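Local coordinates for protein macrophage migration inhibitory factor (Oncomelania hupensis, PDB 6LR3) that belongs to the macrophage migration inhibitory factor family, small alpha/beta proteins that assemble as trimers of identical subunits, at residues B[7-12]-B[55-60]. Residues are numbered along the deposited sequence; the frame is centred on the assembly and turned at random.
Sequences NTNVAE and NPCVFA
The carbonyl oxygen of Phe59 is gripped twice by Asn7: the backbone N of Asn7 lies 2.9 Å from Phe59 O, and ND2 of the same residue stands 3.0 Å from it. The two donors come from opposite faces of the carbonyl plane, ND2 from well above it, away from the lone-pair directions. CG of Asn7 lies beside its own backbone N (chi1 -55°), which brings ND2 as well as N to the same oxygen; the amide runs alongside the Phe59 ring, the planes 17° apart. The return bond from Phe59 N to Asn7 O, 2.9 Å, completes an antiparallel hydrogen-bonded pair.

Beyond this pair, side chains take over from the backbone. Thr8 OG1 donates to Cys57 O at 2.8 Å and accepts from Val10 N, closing an ST turn. The Asn9 amide bridges to segment 55-60 with both its ends: OD1 takes the N-H of Cys57 at 2.9 Å, while ND2 gives an almost straight bond to Asn55 O at 3.0 Å. Farther along, Val10 CG2 rests against Pro56 CB.

The contact thus fastens one end of the antiparallel strands 3-8 and 58-64 of the sheet, central among the four strands this chain contributes. Strand 39-43 flanks the first, where Arg43 NH1 of the same chain hydrogen-bonds to Asn7 OD1, and 95-101 flanks the second. Helix 70-88 packs on Val58 through Phe84 and Leu88, whereas Asn7 and Phe59 meet Ile48 of strand 48-50, and Arg43 and Val3 of a second subunit pack on Asn7 and Phe59, respectively.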
ATOM      1  N   ASN B   7      -3.276  -7.096  -5.695  1.00 11.58           N
ATOM      2  CA  ASN B   7      -1.883  -7.588  -5.829  1.00 12.15           C
ATOM      3  C   ASN B   7      -1.972  -9.066  -6.209  1.00 12.90           C
ATOM      4  O   ASN B   7      -2.420  -9.874  -5.398  1.00 13.41           O
ATOM      5  CB  ASN B   7      -1.093  -7.414  -4.537  1.00 13.02           C
ATOM      6  CG  ASN B   7      -1.110  -5.982  -4.063  1.00 14.33           C
ATOM      7  OD1 ASN B   7      -0.409  -5.132  -4.639  1.00 14.68           O
ATOM      8  ND2 ASN B   7      -1.939  -5.682  -3.060  1.00 14.71           N
ATOM      9  N   THR B   8      -1.586  -9.417  -7.426  1.00 13.07           N
ATOM     10  CA  THR B   8      -1.675 -10.825  -7.873  1.00 13.08           C
ATOM     11  C   THR B   8      -0.436 -11.194  -8.666  1.00 13.59           C
ATOM     12  O   THR B   8       0.097 -10.354  -9.390  1.00 12.64           O
ATOM     13  CB  THR B   8      -2.963 -11.067  -8.670  1.00 13.99           C
ATOM     14  OG1 THR B   8      -3.013 -12.478  -8.941  1.00 13.17           O
ATOM     15  CG2 THR B   8      -3.019 -10.243  -9.958  1.00 13.26           C
ATOM     16  N   ASN B   9      -0.034 -12.454  -8.543  1.00 12.76           N
ATOM     17  CA  ASN B   9       1.046 -13.031  -9.369  1.00 14.58           C
ATOM     18  C   ASN B   9       0.479 -13.511 -10.699  1.00 15.20           C
ATOM     19  O   ASN B   9       1.271 -13.875 -11.559  1.00 17.08           O
ATOM     20  CB  ASN B   9       1.826 -14.117  -8.654  1.00 13.82           C
ATOM     21  CG  ASN B   9       0.971 -15.256  -8.182  1.00 16.93           C
ATOM     22  OD1 ASN B   9      -0.253 -15.198  -8.267  1.00 17.32           O
ATOM     23  ND2 ASN B   9       1.623 -16.320  -7.708  1.00 17.06           N
ATOM     24  N   VAL B  10      -0.837 -13.453 -10.903  1.00 14.27           N
ATOM     25  CA  VAL B  10      -1.411 -13.794 -12.222  1.00 14.61           C
ATOM     26  C   VAL B  10      -0.931 -12.746 -13.222  1.00 16.77           C
ATOM     27  O   VAL B  10      -0.980 -11.533 -12.938  1.00 15.54           O
ATOM     28  CB  VAL B  10      -2.937 -13.895 -12.162  1.00 14.97           C
ATOM     29  CG1 VAL B  10      -3.530 -14.103 -13.550  1.00 15.12           C
ATOM     30  CG2 VAL B  10      -3.357 -14.995 -11.205  1.00 15.30           C
ATOM     31  N   ALA B  11      -0.457 -13.214 -14.388  1.00 18.36           N
ATOM     32  CA  ALA B  11       0.124 -12.330 -15.419  1.00 19.61           C
ATOM     33  C   ALA B  11      -0.979 -11.484 -16.057  1.00 20.73           C
ATOM     34  O   ALA B  11      -2.084 -11.999 -16.252  1.00 20.84           O
ATOM     35  CB  ALA B  11       0.876 -13.162 -16.414  1.00 20.59           C
ATOM     36  N   GLU B  12      -0.647 -10.254 -16.421  1.00 22.33           N
ATOM     37  CA  GLU B  12      -1.569  -9.286 -17.067  1.00 24.73           C
ATOM     38  C   GLU B  12      -2.204  -9.950 -18.294  1.00 23.07           C
ATOM     39  O   GLU B  12      -3.435  -9.808 -18.493  1.00 21.38           O
ATOM     40  CB  GLU B  12      -0.810  -8.019 -17.464  1.00 31.55           C
ATOM     41  CG  GLU B  12      -1.707  -6.855 -17.853  1.00 38.76           C
ATOM     42  CD  GLU B  12      -0.960  -5.572 -18.166  1.00 49.72           C
ATOM     43  OE1 GLU B  12      -1.056  -4.581 -17.381  1.00 52.69           O
ATOM     44  OE2 GLU B  12      -0.264  -5.584 -19.191  1.00 60.45           O
ATOM     45  N   ASN B  55       2.017 -20.574  -6.658  1.00 17.98           N
ATOM     46  CA  ASN B  55       0.689 -20.850  -7.253  1.00 18.94           C
ATOM     47  C   ASN B  55      -0.083 -19.529  -7.261  1.00 19.04           C
ATOM     48  O   ASN B  55       0.208 -18.617  -6.469  1.00 16.41           O
ATOM     49  CB  ASN B  55      -0.062 -21.945  -6.504  1.00 22.26           C
ATOM     50  CG  ASN B  55       0.620 -23.286  -6.685  1.00 25.55           C
ATOM     51  OD1 ASN B  55       1.192 -23.566  -7.734  1.00 31.77           O
ATOM     52  ND2 ASN B  55       0.607 -24.081  -5.636  1.00 32.13           N
ATOM     53  N   PRO B  56      -1.060 -19.379  -8.159  1.00 16.32           N
ATOM     54  CA  PRO B  56      -1.792 -18.120  -8.282  1.00 16.36           C
ATOM     55  C   PRO B  56      -2.364 -17.731  -6.920  1.00 16.54           C
ATOM     56  O   PRO B  56      -2.864 -18.577  -6.180  1.00 15.69           O
ATOM     57  CB  PRO B  56      -2.906 -18.447  -9.288  1.00 16.92           C
ATOM     58  CG  PRO B  56      -2.252 -19.496 -10.164  1.00 17.58           C
ATOM     59  CD  PRO B  56      -1.473 -20.346  -9.181  1.00 19.62           C
ATOM     60  N   CYS B  57      -2.242 -16.455  -6.600  1.00 15.73           N
ATOM     61  CA  CYS B  57      -2.773 -15.900  -5.355  1.00 14.45           C
ATOM     62  C   CYS B  57      -3.157 -14.438  -5.571  1.00 14.45           C
ATOM     63  O   CYS B  57      -2.754 -13.825  -6.553  1.00 14.29           O
ATOM     64  CB  CYS B  57      -1.771 -16.043  -4.209  1.00 13.85           C
ATOM     65  SG  CYS B  57      -0.313 -14.993  -4.362  1.00 15.89           S
ATOM     66  N   VAL B  58      -3.945 -13.930  -4.650  1.00 14.41           N
ATOM     67  CA  VAL B  58      -4.357 -12.493  -4.615  1.00 13.77           C
ATOM     68  C   VAL B  58      -4.316 -12.024  -3.177  1.00 14.03           C
ATOM     69  O   VAL B  58      -4.910 -12.669  -2.319  1.00 13.27           O
ATOM     70  CB  VAL B  58      -5.788 -12.280  -5.146  1.00 15.43           C
ATOM     71  CG1 VAL B  58      -6.173 -10.815  -5.012  1.00 16.79           C
ATOM     72  CG2 VAL B  58      -5.955 -12.791  -6.562  1.00 18.14           C
ATOM     73  N   PHE B  59      -3.699 -10.874  -2.966  1.00 12.13           N
ATOM     74  CA  PHE B  59      -3.934 -10.038  -1.779  1.00 12.85           C
ATOM     75  C   PHE B  59      -4.520  -8.742  -2.289  1.00 12.76           C
ATOM     76  O   PHE B  59      -3.866  -8.036  -3.065  1.00 13.01           O
ATOM     77  CB  PHE B  59      -2.655  -9.794  -0.982  1.00 13.05           C
ATOM     78  CG  PHE B  59      -2.884  -8.819   0.138  1.00 13.61           C
ATOM     79  CD1 PHE B  59      -3.840  -9.082   1.091  1.00 14.06           C
ATOM     80  CD2 PHE B  59      -2.156  -7.643   0.238  1.00 14.53           C
ATOM     81  CE1 PHE B  59      -4.097  -8.188   2.114  1.00 14.40           C
ATOM     82  CE2 PHE B  59      -2.398  -6.749   1.268  1.00 14.52           C
ATOM     83  CZ  PHE B  59      -3.372  -7.030   2.211  1.00 15.75           C
ATOM     84  N   ALA B  60      -5.743  -8.434  -1.871  1.00 13.07           N
ATOM     85  CA  ALA B  60      -6.419  -7.210  -2.324  1.00 13.04           C
ATOM     86  C   ALA B  60      -6.753  -6.347  -1.110  1.00 12.70           C
ATOM     87  O   ALA B  60      -6.916  -6.906  -0.006  1.00 13.40           O
ATOM     88  CB  ALA B  60      -7.646  -7.541  -3.124  1.00 13.02           C
TER